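Local coordinates for protein greglin (Schistocerca gregaria, PDB 4GI3) that inhibits serine proteases, most strongly subtilisin and human neutrophil elastase, but not pancreatic trypsin or neutrophil protease 3, at residues B[32-37]-B[48-53]. Numbering follows the deposited sequence.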
ATOM      1  N   VAL B  32      -4.079  18.534   1.992  1.00 20.10           N
ATOM      2  CA  VAL B  32      -4.228  19.812   1.300  1.00 19.41           C
ATOM      3  C   VAL B  32      -5.534  20.486   1.716  1.00 25.00           C
ATOM      4  O   VAL B  32      -6.589  19.845   1.810  1.00 23.86           O
ATOM      5  CB  VAL B  32      -4.142  19.612  -0.233  1.00 22.25           C
ATOM      6  CG1 VAL B  32      -2.747  19.145  -0.646  1.00 21.97           C
ATOM      7  CG2 VAL B  32      -5.197  18.633  -0.737  1.00 22.20           C
ATOM      8  N   CYS B  33      -5.461  21.793   1.920  1.00 24.63           N
ATOM      9  CA  CYS B  33      -6.607  22.587   2.338  1.00 26.10           C
ATOM     10  C   CYS B  33      -7.258  23.277   1.144  1.00 26.35           C
ATOM     11  O   CYS B  33      -6.551  23.876   0.326  1.00 24.88           O
ATOM     12  CB  CYS B  33      -6.166  23.586   3.399  1.00 28.85           C
ATOM     13  SG  CYS B  33      -7.518  24.554   4.106  1.00 34.39           S
ATOM     14  N   VAL B  34      -8.594  23.149   1.012  1.00 23.38           N
ATOM     15  CA  VAL B  34      -9.371  23.763  -0.070  1.00 23.60           C
ATOM     16  C   VAL B  34     -10.521  24.594   0.497  1.00 31.65           C
ATOM     17  O   VAL B  34     -11.002  24.325   1.608  1.00 30.99           O
ATOM     18  CB  VAL B  34      -9.887  22.792  -1.178  1.00 27.48           C
ATOM     19  CG1 VAL B  34      -8.749  22.029  -1.855  1.00 27.27           C
ATOM     20  CG2 VAL B  34     -10.965  21.839  -0.659  1.00 27.57           C
ATOM     21  N   GLU B  35     -10.972  25.582  -0.292  1.00 29.50           N
ATOM     22  CA  GLU B  35     -12.125  26.417   0.022  1.00 28.76           C
ATOM     23  C   GLU B  35     -13.163  26.113  -1.022  1.00 31.94           C
ATOM     24  O   GLU B  35     -12.879  26.196  -2.211  1.00 31.11           O
ATOM     25  CB  GLU B  35     -11.775  27.910   0.033  1.00 29.82           C
ATOM     26  CG  GLU B  35     -12.923  28.772   0.551  1.00 35.96           C
ATOM     27  CD  GLU B  35     -12.674  30.267   0.645  1.00 54.37           C
ATOM     28  OE1 GLU B  35     -11.510  30.705   0.493  1.00 31.29           O
ATOM     29  OE2 GLU B  35     -13.656  31.003   0.891  1.00 53.94           O
ATOM     30  N   ASP B  36     -14.358  25.719  -0.565  1.00 29.06           N
ATOM     31  CA  ASP B  36     -15.509  25.382  -1.384  1.00 30.96           C
ATOM     32  C   ASP B  36     -16.208  26.688  -1.854  1.00 36.73           C
ATOM     33  O   ASP B  36     -15.868  27.785  -1.385  1.00 35.35           O
ATOM     34  CB  ASP B  36     -16.466  24.497  -0.533  1.00 33.95           C
ATOM     35  CG  ASP B  36     -17.707  23.913  -1.208  1.00 49.82           C
ATOM     36  OD1 ASP B  36     -17.808  23.995  -2.464  1.00 52.22           O
ATOM     37  OD2 ASP B  36     -18.567  23.348  -0.487  1.00 51.55           O
ATOM     38  N   SER B  37     -17.170  26.547  -2.787  1.00 36.07           N
ATOM     39  CA  SER B  37     -18.007  27.614  -3.339  1.00 37.77           C
ATOM     40  C   SER B  37     -18.862  28.274  -2.229  1.00 43.42           C
ATOM     41  O   SER B  37     -19.160  29.465  -2.312  1.00 44.14           O
ATOM     42  CB  SER B  37     -18.907  27.048  -4.432  1.00 43.43           C
ATOM     43  OG  SER B  37     -19.866  27.995  -4.875  1.00 60.36           O
ATOM     44  N   CYS B  48      -5.283  14.037  -5.086  1.00 17.80           N
ATOM     45  CA  CYS B  48      -6.101  13.100  -5.860  1.00 18.05           C
ATOM     46  C   CYS B  48      -7.551  13.071  -5.378  1.00 19.41           C
ATOM     47  O   CYS B  48      -8.458  13.069  -6.202  1.00 18.50           O
ATOM     48  CB  CYS B  48      -5.499  11.695  -5.883  1.00 20.24           C
ATOM     49  SG  CYS B  48      -6.374  10.540  -6.977  1.00 25.77           S
ATOM     50  N   GLU B  49      -7.760  13.033  -4.056  1.00 17.51           N
ATOM     51  CA  GLU B  49      -9.107  12.995  -3.464  1.00 19.29           C
ATOM     52  C   GLU B  49      -9.910  14.275  -3.746  1.00 23.16           C
ATOM     53  O   GLU B  49     -11.108  14.182  -4.027  1.00 20.94           O
ATOM     54  CB  GLU B  49      -9.066  12.675  -1.970  1.00 21.07           C
ATOM     55  CG  GLU B  49      -8.676  11.225  -1.651  1.00 35.42           C
ATOM     56  CD  GLU B  49      -9.542  10.076  -2.149  1.00 51.22           C
ATOM     57  OE1 GLU B  49      -8.999   8.954  -2.271  1.00 47.73           O
ATOM     58  OE2 GLU B  49     -10.753  10.277  -2.401  1.00 40.60           O
ATOM     59  N   VAL B  50      -9.236  15.445  -3.737  1.00 21.37           N
ATOM     60  CA  VAL B  50      -9.886  16.732  -4.052  1.00 22.92           C
ATOM     61  C   VAL B  50     -10.406  16.682  -5.490  1.00 26.50           C
ATOM     62  O   VAL B  50     -11.562  17.029  -5.739  1.00 25.66           O
ATOM     63  CB  VAL B  50      -8.972  17.974  -3.884  1.00 27.88           C
ATOM     64  CG1 VAL B  50      -9.800  19.249  -3.997  1.00 28.56           C
ATOM     65  CG2 VAL B  50      -8.208  17.965  -2.579  1.00 28.10           C
ATOM     66  N   ARG B  51      -9.534  16.254  -6.441  1.00 22.40           N
ATOM     67  CA  ARG B  51      -9.848  16.144  -7.865  1.00 22.31           C
ATOM     68  C   ARG B  51     -11.002  15.182  -8.139  1.00 28.39           C
ATOM     69  O   ARG B  51     -11.824  15.448  -9.013  1.00 27.18           O
ATOM     70  CB  ARG B  51      -8.611  15.734  -8.667  1.00 21.18           C
ATOM     71  CG  ARG B  51      -7.551  16.827  -8.790  1.00 30.80           C
ATOM     72  CD  ARG B  51      -6.474  16.471  -9.817  1.00 43.99           C
ATOM     73  NE  ARG B  51      -5.509  15.482  -9.321  1.00 50.92           N
ATOM     74  CZ  ARG B  51      -5.514  14.188  -9.638  1.00 71.85           C
ATOM     75  NH1 ARG B  51      -6.443  13.700 -10.455  1.00 63.54           N
ATOM     76  NH2 ARG B  51      -4.594  13.372  -9.141  1.00 58.52           N
ATOM     77  N   LYS B  52     -11.063  14.073  -7.378  1.00 27.13           N
ATOM     78  CA  LYS B  52     -12.094  13.041  -7.493  1.00 27.76           C
ATOM     79  C   LYS B  52     -13.460  13.664  -7.152  1.00 36.08           C
ATOM     80  O   LYS B  52     -14.407  13.505  -7.923  1.00 36.02           O
ATOM     81  CB  LYS B  52     -11.767  11.881  -6.538  1.00 28.61           C
ATOM     82  CG  LYS B  52     -12.745  10.697  -6.627  1.00 36.03           C
ATOM     83  CD  LYS B  52     -12.656   9.739  -5.432  1.00 39.20           C
ATOM     84  CE  LYS B  52     -11.413   8.890  -5.427  1.00 55.83           C
ATOM     85  NZ  LYS B  52     -11.303   8.063  -4.190  1.00 72.16           N
ATOM     86  N   CYS B  53     -13.528  14.393  -6.016  1.00 37.11           N
ATOM     87  CA  CYS B  53     -14.704  15.097  -5.510  1.00 40.16           C
ATOM     88  C   CYS B  53     -15.207  16.102  -6.560  1.00 44.87           C
ATOM     89  O   CYS B  53     -16.387  16.087  -6.889  1.00 43.60           O
ATOM     90  CB  CYS B  53     -14.389  15.767  -4.174  1.00 42.38           C
ATOM     91  SG  CYS B  53     -15.828  16.474  -3.322  1.00 47.81           S
TER
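The helix-on-sheet core, consistent with a Kazal-type inhibitor fold, is joined here by Val-32 and Val-34 of the strand and Val-50 of the helix. Segment 32-37 holds the central strand of the three-stranded antiparallel sheet. Segment 48-53 lies within the helix. The contact is small, about 115 Å² in all, and purely apolar. No hydrogen bond joins the two segments.

Val-50 is the one helix residue that touches the strand here, and it uses both methyls. Its CG1 stands anti to the backbone N (chi1 -170°), while CG2 stands anti to the carbonyl carbon. The two branches therefore diverge toward two valines on the same face of the strand. Val-50 CG2 meets CG2 of Val-32 at 3.6 Å. Val-50 CG1 meets CG1 of Val-34 at 3.7 Å. Val-34 CG1 also lies 4.2 Å from Val-50 CG2, so this one methyl borders both branches. The side chains of Val-34 and Val-50 run past each other in opposite directions, whereas that of Val-32 crosses Val-50 at a slant. The backbones stay well apart, with 8.1 Å between CA of Val-34 and CA of Val-50.

Between the two valines, the CB of Cys-33 points away from the helix, as strand alternation requires. On the helix, the end of the Glu-49 side chain leads away from the strand and forms a salt bridge with Lys-52, three residues on. Lys-52 NZ lies 2.9 Å from Glu-49 OE2, on its syn side and 22° out of the carboxylate plane.

Disulfides from Cys-33 to Cys-69, Cys-48 to Cys-25 and Cys-53 to Cys-76 tie both elements to other parts of the chain. Val-34 and Val-50 both touch Phe-44 of strand 41-44 and Tyr-61 of strand 61-63. The contact thus lies over the central strand, with aromatic side chains of the two outer strands beside it.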